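Local coordinates for protein adhesin (Streptococcus sanguinis SK1 = NCTC 7863, PDB 6VT2) that binds sialylated glycans through two SigLec-like modules, each followed by a Rib-like domain, and so probably attaches the bacterium to host surfaces, at residues Y327-P332 and V378-P383; R58-N63 and R79-V84; E225-D230 and P276-I281. All blocks are in the same frame, centred on the assembly; numbering follows the deposited sequence.

Contact 1 of 3, residues Y327-P332 and V378-P383. With CA (calcium ion), chain G.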
loop_
_atom_site.group_PDB
_atom_site.type_symbol
_atom_site.label_atom_id
_atom_site.label_comp_id
_atom_site.label_asym_id
_atom_site.label_seq_id
_atom_site.Cartn_x
_atom_site.Cartn_y
_atom_site.Cartn_z
ATOM N N TYR A 327 17.612 10.788 34.478
ATOM C CA TYR A 327 16.985 10.520 35.761
ATOM C C TYR A 327 17.052 11.742 36.647
ATOM O O TYR A 327 18.095 12.377 36.754
ATOM C CB TYR A 327 17.733 9.366 36.500
ATOM C CG TYR A 327 17.520 8.075 35.765
ATOM C CD1 TYR A 327 16.239 7.548 35.610
ATOM C CD2 TYR A 327 18.574 7.383 35.214
ATOM C CE1 TYR A 327 16.026 6.394 34.903
ATOM C CE2 TYR A 327 18.367 6.258 34.489
ATOM C CZ TYR A 327 17.099 5.741 34.347
ATOM O OH TYR A 327 16.859 4.580 33.615
ATOM N N THR A 328 15.957 12.011 37.353
ATOM C CA THR A 328 15.904 13.041 38.382
ATOM C C THR A 328 15.379 12.379 39.643
ATOM O O THR A 328 14.243 11.868 39.621
ATOM C CB THR A 328 14.973 14.154 37.945
ATOM O OG1 THR A 328 15.525 14.746 36.771
ATOM C CG2 THR A 328 14.873 15.205 39.011
ATOM N N PRO A 329 16.163 12.372 40.728
ATOM C CA PRO A 329 15.663 11.813 41.984
ATOM C C PRO A 329 14.439 12.551 42.494
ATOM O O PRO A 329 14.343 13.774 42.390
ATOM C CB PRO A 329 16.850 11.947 42.940
ATOM C CG PRO A 329 18.021 12.121 42.051
ATOM C CD PRO A 329 17.576 12.790 40.821
ATOM N N ASN A 330 13.534 11.769 43.083
ATOM C CA ASN A 330 12.479 12.281 43.954
ATOM C C ASN A 330 13.024 12.515 45.341
ATOM O O ASN A 330 13.882 11.776 45.822
ATOM C CB ASN A 330 11.328 11.306 44.042
ATOM C CG ASN A 330 10.651 11.103 42.679
ATOM O OD1 ASN A 330 10.591 12.013 41.859
ATOM N ND2 ASN A 330 10.207 9.924 42.441
ATOM N N ASN A 331 12.547 13.589 45.951
ATOM C CA ASN A 331 12.916 13.884 47.308
ATOM C C ASN A 331 12.177 12.978 48.260
ATOM O O ASN A 331 11.108 12.475 47.945
ATOM C CB ASN A 331 12.587 15.330 47.598
ATOM C CG ASN A 331 13.349 16.258 46.721
ATOM O OD1 ASN A 331 12.798 17.200 46.120
ATOM N ND2 ASN A 331 14.615 16.014 46.613
ATOM N N PRO A 332 12.711 12.773 49.451
ATOM C CA PRO A 332 12.001 11.957 50.444
ATOM C C PRO A 332 10.713 12.609 50.918
ATOM O O PRO A 332 10.547 13.827 50.878
ATOM C CB PRO A 332 13.006 11.832 51.590
ATOM C CG PRO A 332 13.903 12.889 51.428
ATOM C CD PRO A 332 14.007 13.255 49.943
ATOM N N VAL A 378 22.522 13.735 49.927
ATOM C CA VAL A 378 22.567 12.395 49.406
ATOM C C VAL A 378 23.152 12.462 48.015
ATOM O O VAL A 378 22.664 13.208 47.163
ATOM C CB VAL A 378 21.191 11.737 49.388
ATOM C CG1 VAL A 378 21.359 10.293 48.809
ATOM C CG2 VAL A 378 20.624 11.673 50.739
ATOM N N THR A 379 24.228 11.728 47.808
ATOM C CA THR A 379 24.770 11.534 46.472
ATOM C C THR A 379 24.123 10.306 45.867
ATOM O O THR A 379 24.163 9.237 46.459
ATOM C CB THR A 379 26.269 11.329 46.514
ATOM O OG1 THR A 379 26.835 12.438 47.198
ATOM C CG2 THR A 379 26.836 11.283 45.091
ATOM N N VAL A 380 23.540 10.476 44.690
ATOM C CA VAL A 380 22.923 9.409 43.944
ATOM C C VAL A 380 23.904 9.057 42.838
ATOM O O VAL A 380 24.258 9.906 42.015
ATOM C CB VAL A 380 21.593 9.871 43.364
ATOM C CG1 VAL A 380 20.937 8.810 42.567
ATOM C CG2 VAL A 380 20.651 10.360 44.461
ATOM N N ILE A 381 24.342 7.803 42.812
ATOM C CA ILE A 381 25.325 7.352 41.838
ATOM C C ILE A 381 24.688 6.316 40.928
ATOM O O ILE A 381 24.252 5.247 41.378
ATOM C CB ILE A 381 26.554 6.783 42.546
ATOM C CG1 ILE A 381 27.127 7.816 43.565
ATOM C CG2 ILE A 381 27.530 6.347 41.538
ATOM C CD1 ILE A 381 28.284 7.234 44.354
ATOM N N TYR A 382 24.612 6.656 39.661
ATOM C CA TYR A 382 23.988 5.803 38.675
ATOM C C TYR A 382 24.993 4.792 38.201
ATOM O O TYR A 382 26.196 4.972 38.358
ATOM C CB TYR A 382 23.512 6.643 37.503
ATOM C CG TYR A 382 22.451 7.589 37.911
ATOM C CD1 TYR A 382 21.159 7.140 38.070
ATOM C CD2 TYR A 382 22.738 8.915 38.160
ATOM C CE1 TYR A 382 20.172 7.973 38.511
ATOM C CE2 TYR A 382 21.737 9.760 38.576
ATOM C CZ TYR A 382 20.500 9.286 38.778
ATOM O OH TYR A 382 19.499 10.111 39.230
ATOM N N PRO A 383 24.523 3.676 37.675
ATOM C CA PRO A 383 25.425 2.542 37.449
ATOM C C PRO A 383 26.412 2.724 36.294
ATOM O O PRO A 383 27.275 1.870 36.116
ATOM C CB PRO A 383 24.454 1.378 37.227
ATOM C CG PRO A 383 23.182 1.947 36.974
ATOM C CD PRO A 383 23.125 3.274 37.674
HETATM CA CA CA G . 19.991 13.886 36.909
HETATM O O HOH W 1 18.312 15.077 35.500
HETATM O O HOH W 2 21.254 15.777 36.097
HETATM O O HOH W 3 18.596 15.343 38.112
#

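Contact 2 of 3, residues R58-N63 and R79-V84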
loop_
_atom_site.group_PDB
_atom_site.type_symbol
_atom_site.label_atom_id
_atom_site.label_comp_id
_atom_site.label_asym_id
_atom_site.label_seq_id
_atom_site.Cartn_x
_atom_site.Cartn_y
_atom_site.Cartn_z
ATOM N N ARG A 58 -28.957 -16.704 -31.248
ATOM C CA ARG A 58 -29.904 -17.649 -30.668
ATOM C C ARG A 58 -30.983 -16.851 -29.956
ATOM O O ARG A 58 -30.813 -15.747 -29.668
ATOM C CB ARG A 58 -29.152 -18.522 -29.667
ATOM C CG ARG A 58 -28.011 -19.242 -30.345
ATOM C CD ARG A 58 -27.245 -20.100 -29.388
ATOM N NE ARG A 58 -28.075 -21.167 -28.869
ATOM C CZ ARG A 58 -27.740 -21.904 -27.822
ATOM N NH1 ARG A 58 -26.579 -21.717 -27.233
ATOM N NH2 ARG A 58 -28.545 -22.850 -27.377
ATOM N N TYR A 59 -32.104 -17.494 -29.786
ATOM C CA TYR A 59 -33.165 -16.855 -29.041
ATOM C C TYR A 59 -34.028 -17.869 -28.329
ATOM O O TYR A 59 -34.117 -18.957 -28.749
ATOM C CB TYR A 59 -34.004 -15.877 -29.852
ATOM C CG TYR A 59 -34.791 -16.507 -30.950
ATOM C CD1 TYR A 59 -34.205 -16.881 -32.124
ATOM C CD2 TYR A 59 -36.150 -16.628 -30.830
ATOM C CE1 TYR A 59 -34.948 -17.437 -33.143
ATOM C CE2 TYR A 59 -36.904 -17.168 -31.837
ATOM C CZ TYR A 59 -36.310 -17.558 -33.006
ATOM O OH TYR A 59 -37.112 -18.062 -33.971
ATOM N N SER A 60 -34.678 -17.395 -27.293
ATOM C CA SER A 60 -35.549 -18.276 -26.512
ATOM C C SER A 60 -36.639 -17.452 -25.861
ATOM O O SER A 60 -36.412 -16.375 -25.487
ATOM C CB SER A 60 -34.766 -19.018 -25.490
ATOM O OG SER A 60 -34.253 -18.147 -24.553
ATOM N N THR A 61 -37.814 -18.027 -25.748
ATOM C CA THR A 61 -38.876 -17.357 -25.043
ATOM C C THR A 61 -39.538 -18.335 -24.075
ATOM O O THR A 61 -40.165 -19.221 -24.511
ATOM C CB THR A 61 -39.943 -16.898 -25.998
ATOM O OG1 THR A 61 -39.336 -16.148 -27.031
ATOM C CG2 THR A 61 -40.985 -16.057 -25.284
ATOM N N ASP A 62 -39.355 -18.114 -22.806
ATOM C CA ASP A 62 -40.062 -18.924 -21.823
ATOM C C ASP A 62 -41.531 -18.498 -21.910
ATOM O O ASP A 62 -41.844 -17.450 -22.329
ATOM C CB ASP A 62 -39.433 -18.666 -20.462
ATOM C CG ASP A 62 -37.984 -19.115 -20.349
ATOM O OD1 ASP A 62 -37.458 -19.692 -21.280
ATOM O OD2 ASP A 62 -37.385 -18.787 -19.355
ATOM N N ASN A 63 -42.395 -19.327 -21.431
ATOM C CA ASN A 63 -43.775 -18.976 -21.239
ATOM C C ASN A 63 -44.514 -18.644 -22.523
ATOM O O ASN A 63 -45.500 -17.955 -22.477
ATOM C CB ASN A 63 -43.896 -17.799 -20.283
ATOM C CG ASN A 63 -45.115 -17.925 -19.427
ATOM O OD1 ASN A 63 -45.543 -19.027 -19.149
ATOM N ND2 ASN A 63 -45.671 -16.810 -18.978
ATOM N N ARG A 79 -35.412 -13.802 -25.000
ATOM C CA ARG A 79 -33.989 -13.554 -24.860
ATOM C C ARG A 79 -33.326 -13.760 -26.224
ATOM O O ARG A 79 -33.529 -14.757 -26.792
ATOM C CB ARG A 79 -33.424 -14.561 -23.880
ATOM C CG ARG A 79 -31.944 -14.343 -23.569
ATOM C CD ARG A 79 -31.435 -15.597 -22.889
ATOM N NE ARG A 79 -30.063 -15.400 -22.521
ATOM C CZ ARG A 79 -29.179 -16.340 -22.467
ATOM N NH1 ARG A 79 -27.937 -16.028 -22.166
ATOM N NH2 ARG A 79 -29.513 -17.573 -22.678
ATOM N N VAL A 80 -32.537 -12.802 -26.681
ATOM C CA VAL A 80 -31.733 -12.967 -27.914
ATOM C C VAL A 80 -30.286 -12.935 -27.426
ATOM O O VAL A 80 -29.977 -12.108 -26.692
ATOM C CB VAL A 80 -32.041 -11.870 -28.936
ATOM C CG1 VAL A 80 -31.265 -12.094 -30.211
ATOM C CG2 VAL A 80 -33.524 -11.810 -29.254
ATOM N N TYR A 81 -29.502 -13.925 -27.785
ATOM C CA TYR A 81 -28.176 -14.084 -27.157
ATOM C C TYR A 81 -27.291 -14.922 -28.065
ATOM O O TYR A 81 -27.706 -15.495 -28.966
ATOM C CB TYR A 81 -28.353 -14.811 -25.809
ATOM C CG TYR A 81 -28.874 -16.221 -25.918
ATOM C CD1 TYR A 81 -30.199 -16.504 -26.184
ATOM C CD2 TYR A 81 -28.022 -17.282 -25.779
ATOM C CE1 TYR A 81 -30.635 -17.802 -26.335
ATOM C CE2 TYR A 81 -28.427 -18.579 -25.941
ATOM C CZ TYR A 81 -29.748 -18.854 -26.172
ATOM O OH TYR A 81 -30.111 -20.151 -26.300
ATOM N N GLY A 82 -26.042 -14.976 -27.672
ATOM C CA GLY A 82 -25.092 -15.829 -28.344
ATOM C C GLY A 82 -23.689 -15.436 -27.966
ATOM O O GLY A 82 -23.495 -14.665 -27.109
ATOM N N ILE A 83 -22.754 -16.088 -28.608
ATOM C CA ILE A 83 -21.322 -15.803 -28.470
ATOM C C ILE A 83 -20.822 -15.426 -29.861
ATOM O O ILE A 83 -20.935 -16.233 -30.795
ATOM C CB ILE A 83 -20.574 -17.019 -27.913
ATOM C CG1 ILE A 83 -21.097 -17.325 -26.525
ATOM C CG2 ILE A 83 -19.093 -16.723 -27.957
ATOM C CD1 ILE A 83 -20.629 -18.704 -26.067
ATOM N N VAL A 84 -20.287 -14.211 -29.999
ATOM C CA VAL A 84 -19.697 -13.826 -31.290
ATOM C C VAL A 84 -18.412 -14.594 -31.473
ATOM O O VAL A 84 -17.578 -14.544 -30.581
ATOM C CB VAL A 84 -19.413 -12.336 -31.353
ATOM C CG1 VAL A 84 -18.830 -11.935 -32.701
ATOM C CG2 VAL A 84 -20.752 -11.573 -31.023
HETATM O O HOH W 4 -32.147 -20.867 -27.861
HETATM O O HOH W 5 -32.100 -19.199 -23.086
#

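Contact 3 of 3, residues E225-D230 and P276-I281. With CA (calcium ion), chain J.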
loop_
_atom_site.group_PDB
_atom_site.type_symbol
_atom_site.label_atom_id
_atom_site.label_comp_id
_atom_site.label_asym_id
_atom_site.label_seq_id
_atom_site.Cartn_x
_atom_site.Cartn_y
_atom_site.Cartn_z
ATOM N N GLU A 225 16.372 4.362 14.976
ATOM C CA GLU A 225 15.656 3.977 13.750
ATOM C C GLU A 225 16.054 4.996 12.690
ATOM O O GLU A 225 15.880 6.142 12.922
ATOM C CB GLU A 225 14.152 3.988 13.904
ATOM C CG GLU A 225 13.700 2.841 14.759
ATOM C CD GLU A 225 12.209 2.767 14.836
ATOM O OE1 GLU A 225 11.670 1.670 14.825
ATOM O OE2 GLU A 225 11.610 3.815 14.899
ATOM N N LEU A 226 16.541 4.526 11.567
ATOM C CA LEU A 226 17.033 5.381 10.490
ATOM C C LEU A 226 16.080 5.172 9.318
ATOM O O LEU A 226 15.804 4.059 9.047
ATOM C CB LEU A 226 18.424 4.939 10.088
ATOM C CG LEU A 226 19.533 5.525 10.932
ATOM C CD1 LEU A 226 19.464 4.989 12.348
ATOM C CD2 LEU A 226 20.857 5.197 10.308
ATOM N N HIS A 227 15.757 6.241 8.599
ATOM C CA HIS A 227 14.671 5.971 7.572
ATOM C C HIS A 227 15.242 6.456 6.235
ATOM O O HIS A 227 15.895 7.434 6.228
ATOM C CB HIS A 227 13.404 6.750 7.954
ATOM C CG HIS A 227 12.804 6.428 9.281
ATOM N ND1 HIS A 227 13.370 6.788 10.454
ATOM C CD2 HIS A 227 11.668 5.855 9.635
ATOM C CE1 HIS A 227 12.633 6.410 11.455
ATOM N NE2 HIS A 227 11.594 5.827 10.976
ATOM N N PHE A 228 14.931 5.749 5.168
ATOM C CA PHE A 228 15.393 6.026 3.810
ATOM C C PHE A 228 14.212 5.912 2.864
ATOM O O PHE A 228 13.332 5.091 3.069
ATOM C CB PHE A 228 16.440 5.047 3.371
ATOM C CG PHE A 228 17.622 4.916 4.309
ATOM C CD1 PHE A 228 17.569 4.090 5.410
ATOM C CD2 PHE A 228 18.785 5.604 4.060
ATOM C CE1 PHE A 228 18.678 3.935 6.245
ATOM C CE2 PHE A 228 19.844 5.501 4.908
ATOM C CZ PHE A 228 19.815 4.689 5.990
ATOM N N TYR A 229 14.214 6.701 1.793
ATOM C CA TYR A 229 13.246 6.474 0.732
ATOM C C TYR A 229 13.896 6.809 -0.595
ATOM O O TYR A 229 14.988 7.354 -0.675
ATOM C CB TYR A 229 11.983 7.303 0.922
ATOM C CG TYR A 229 12.146 8.766 0.730
ATOM C CD1 TYR A 229 11.967 9.337 -0.520
ATOM C CD2 TYR A 229 12.434 9.604 1.811
ATOM C CE1 TYR A 229 12.066 10.708 -0.664
ATOM C CE2 TYR A 229 12.545 10.950 1.662
ATOM C CZ TYR A 229 12.366 11.498 0.431
ATOM O OH TYR A 229 12.517 12.861 0.306
ATOM N N ASP A 230 13.263 6.371 -1.637
ATOM C CA ASP A 230 13.750 6.711 -2.983
ATOM C C ASP A 230 12.539 7.148 -3.792
ATOM O O ASP A 230 11.480 6.622 -3.553
ATOM C CB ASP A 230 14.466 5.524 -3.614
ATOM C CG ASP A 230 15.166 5.862 -4.901
ATOM O OD1 ASP A 230 15.973 6.687 -4.873
ATOM O OD2 ASP A 230 14.746 5.296 -5.880
ATOM N N PRO A 276 8.863 4.577 4.609
ATOM C CA PRO A 276 10.281 4.467 4.298
ATOM C C PRO A 276 10.877 3.141 4.728
ATOM O O PRO A 276 10.346 2.397 5.567
ATOM C CB PRO A 276 10.906 5.598 5.095
ATOM C CG PRO A 276 9.964 5.747 6.298
ATOM C CD PRO A 276 8.607 5.507 5.718
ATOM N N LEU A 277 12.027 2.863 4.137
ATOM C CA LEU A 277 12.843 1.770 4.603
ATOM C C LEU A 277 13.457 2.139 5.947
ATOM O O LEU A 277 14.011 3.230 6.111
ATOM C CB LEU A 277 13.932 1.518 3.606
ATOM C CG LEU A 277 14.865 0.349 3.861
ATOM C CD1 LEU A 277 14.108 -0.938 3.796
ATOM C CD2 LEU A 277 16.011 0.365 2.896
ATOM N N VAL A 278 13.472 1.196 6.868
ATOM C CA VAL A 278 13.889 1.499 8.236
ATOM C C VAL A 278 15.032 0.568 8.563
ATOM O O VAL A 278 14.883 -0.655 8.478
ATOM C CB VAL A 278 12.754 1.308 9.247
ATOM C CG1 VAL A 278 13.228 1.588 10.695
ATOM C CG2 VAL A 278 11.571 2.229 8.947
ATOM N N THR A 279 16.156 1.143 8.973
ATOM C CA THR A 279 17.298 0.417 9.524
ATOM C C THR A 279 17.254 0.687 11.035
ATOM O O THR A 279 17.155 1.848 11.451
ATOM C CB THR A 279 18.633 0.887 8.967
ATOM O OG1 THR A 279 18.708 0.668 7.532
ATOM C CG2 THR A 279 19.762 0.140 9.648
ATOM N N THR A 280 17.268 -0.362 11.839
ATOM C CA THR A 280 17.304 -0.224 13.296
ATOM C C THR A 280 18.678 -0.614 13.777
ATOM O O THR A 280 19.210 -1.654 13.388
ATOM C CB THR A 280 16.267 -1.092 13.943
ATOM O OG1 THR A 280 14.969 -0.638 13.523
ATOM C CG2 THR A 280 16.291 -0.953 15.451
ATOM N N ILE A 281 19.274 0.279 14.525
ATOM C CA ILE A 281 20.546 0.087 15.180
ATOM C C ILE A 281 20.236 -0.128 16.642
ATOM O O ILE A 281 19.620 0.727 17.262
ATOM C CB ILE A 281 21.456 1.298 14.983
ATOM C CG1 ILE A 281 21.692 1.603 13.491
ATOM C CG2 ILE A 281 22.754 1.056 15.678
ATOM C CD1 ILE A 281 22.512 2.817 13.223
HETATM CA CA CA J . 15.962 6.829 -7.382
HETATM O O HOH W 6 12.734 -0.713 14.931
#

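Contact 1 of 3, residues Y327-P332 and V378-P383
Tyr-327 O binds a calcium ion at 2.4 Å, just beside the phenol end of Tyr-382. Both residues lie in a domain of the atypical Rib family, where the loop 327-332 passes the end of strand 378-381. The calcium ion also holds three waters, Thr-324 O and Asp-393 OD2. Tyr-382 OH is hydrogen-bonded to the same Asp-393 OD2, so this tyrosine acts as a second-shell residue that can help to position a metal ligand.

The hydroxyl end of Tyr-382 lies against the root of Tyr-327, with OH 3.3 Å from Tyr-327 CB. The two rings are nearly parallel, 20° apart, but slid so far that they barely overlap; their centroids are 5.5 Å apart. The ring of Tyr-327 leads away from the metal, and its OH is hydrogen-bonded to Glu-220. CG of Tyr-382 stands anti to its carbonyl carbon (chi1 -64°), which sends the ring across to the loop. Pro-329 continues the packing: its CD lies 3.7 Å from Tyr-382 OH. Thr-328 OG1 is hydrogen-bonded at 3.1 Å to water 1, a calcium ligand. Farther from the metal, Pro-329 CG meets the CG2 methyl of Val-380 at 4.0 Å.

Contact 2 of 3, residues R58-N63 and R79-V84
Strands 58-61 and 79-83 pair antiparallel, with Arg-58 opposite Tyr-81 and Ser-60 opposite Arg-79 as hydrogen-bonded pairs and Tyr-59 opposite Val-80 as the non-hydrogen-bonded pair between them. They belong to a four-stranded antiparallel sheet of the first SigLec-like domain, which is consistent with a V-set immunoglobulin fold. Strand 58-61 is one of its two outermost strands. Four backbone bonds join the two; one runs from Arg-79 N to Ser-60 O at 2.8 Å.

On the face with Arg-58, Ser-60, Arg-79 and Tyr-81, the tyrosine ring lies between two arginines. Arg-58 CB sits over one face in a CH-pi contact, 3.8 Å from the ring centroid and 19° off the normal. The Arg-58 chain then bends at chi3 (64°), which brings its guanidinium back toward the phenol end. Tyr-81 OH lies over one face of that guanidinium, 3.3 Å from NH2. The angle is too poor for a hydrogen bond, and the two planes are 49° apart. The opposite ring face carries the guanidinium of Arg-79, from the same strand, with NH2 over the ring centre. Its NE forms a salt bridge with Glu-23 on strand 21-29, which would limit the group's rotation.

On the other face, Tyr-59 CB touches Val-80 CG2 at 4.1 Å. The Tyr-59 ring turns away, toward Val-40 and Leu-52, while Val-80 packs on Phe-24 of the neighbouring strand and on Phe-120 of the facing sheet.

Two waters bridge the strands on the Tyr-81 face. Water 4 donates to the backbone carbonyl Tyr-59 O and is hydrogen-bonded at 2.7 Å to Tyr-81 OH. Water 5 joins two side chains: it accepts from Arg-79 NH2 at 3.1 Å, in the guanidinium plane, and is hydrogen-bonded at 2.8 Å to Ser-60 OG.

Contact 3 of 3, residues E225-D230 and P276-I281
Pro-276 CG meets the His-227 ring at its edge, near the ring plane, 3.7 Å from CD2. Val-278 CG2 comes as close to the same CD2, from an oblique direction. CG of His-227 stands anti to its carbonyl carbon (chi1 -60°), which lays the imidazole alongside both residues; its ND1 is hydrogen-bonded to Asp-209. The Phe-228 ring has Leu-277 O at its edge and stacks with Phe-207. Thr-279 OG1 approaches it obliquely, 3.5 Å from CE1, and is itself hydrogen-bonded to Thr-262.

His-227 and Phe-228 leave opposite faces of the sheet. Phe-228 and Leu-277 both pack on Ile-235 and Val-238 of the facing sheet. Leu-226 CD1 reaches Ile-281 CD1 at 3.8 Å, and both side chains rest on Phe-316. On the face with His-227, Glu-225 and Thr-280 run side by side. One water joins their ends: it donates to Glu-225 OE1 at 2.6 Å and is hydrogen-bonded to Thr-280 OG1.

The backbones hold the register through two hydrogen-bonded pairs, Leu-226 with Thr-279 and Phe-228 with Leu-277; the Leu-226 N to Thr-279 O bond is 2.7 Å. Past the paired region, Asp-230 binds a calcium ion with both OD1 and OD2, each at 2.5 Å. Asp-201, Val-203, Asn-231 and Asp-305 also bind this ion. This is an antiparallel strand pair in the middle of one sheet of an immunoglobulin-like beta sandwich, the SigLec-like fold, with a calcium site at its end.

Contacts 2 and 3 lie in the two SigLec-like modules of one elongated chain, their centres 61 Å apart. Strand 277-283 of contact 3 takes the same place in its sheet as strand 76-83 of contact 2. Neither contact supplies a residue of its module's glycan pocket. In each module a bound sialic acid is about 13 Å away, from the side chain of Val-80 in contact 2 and of Ile-281 in contact 3. Contact 1 belongs to the Rib-like domain that follows the second module. Its centre is 36 Å from that of contact 3 and 90 Å from that of contact 2. Contacts 1 and 3 each include a ligand of a separate calcium ion.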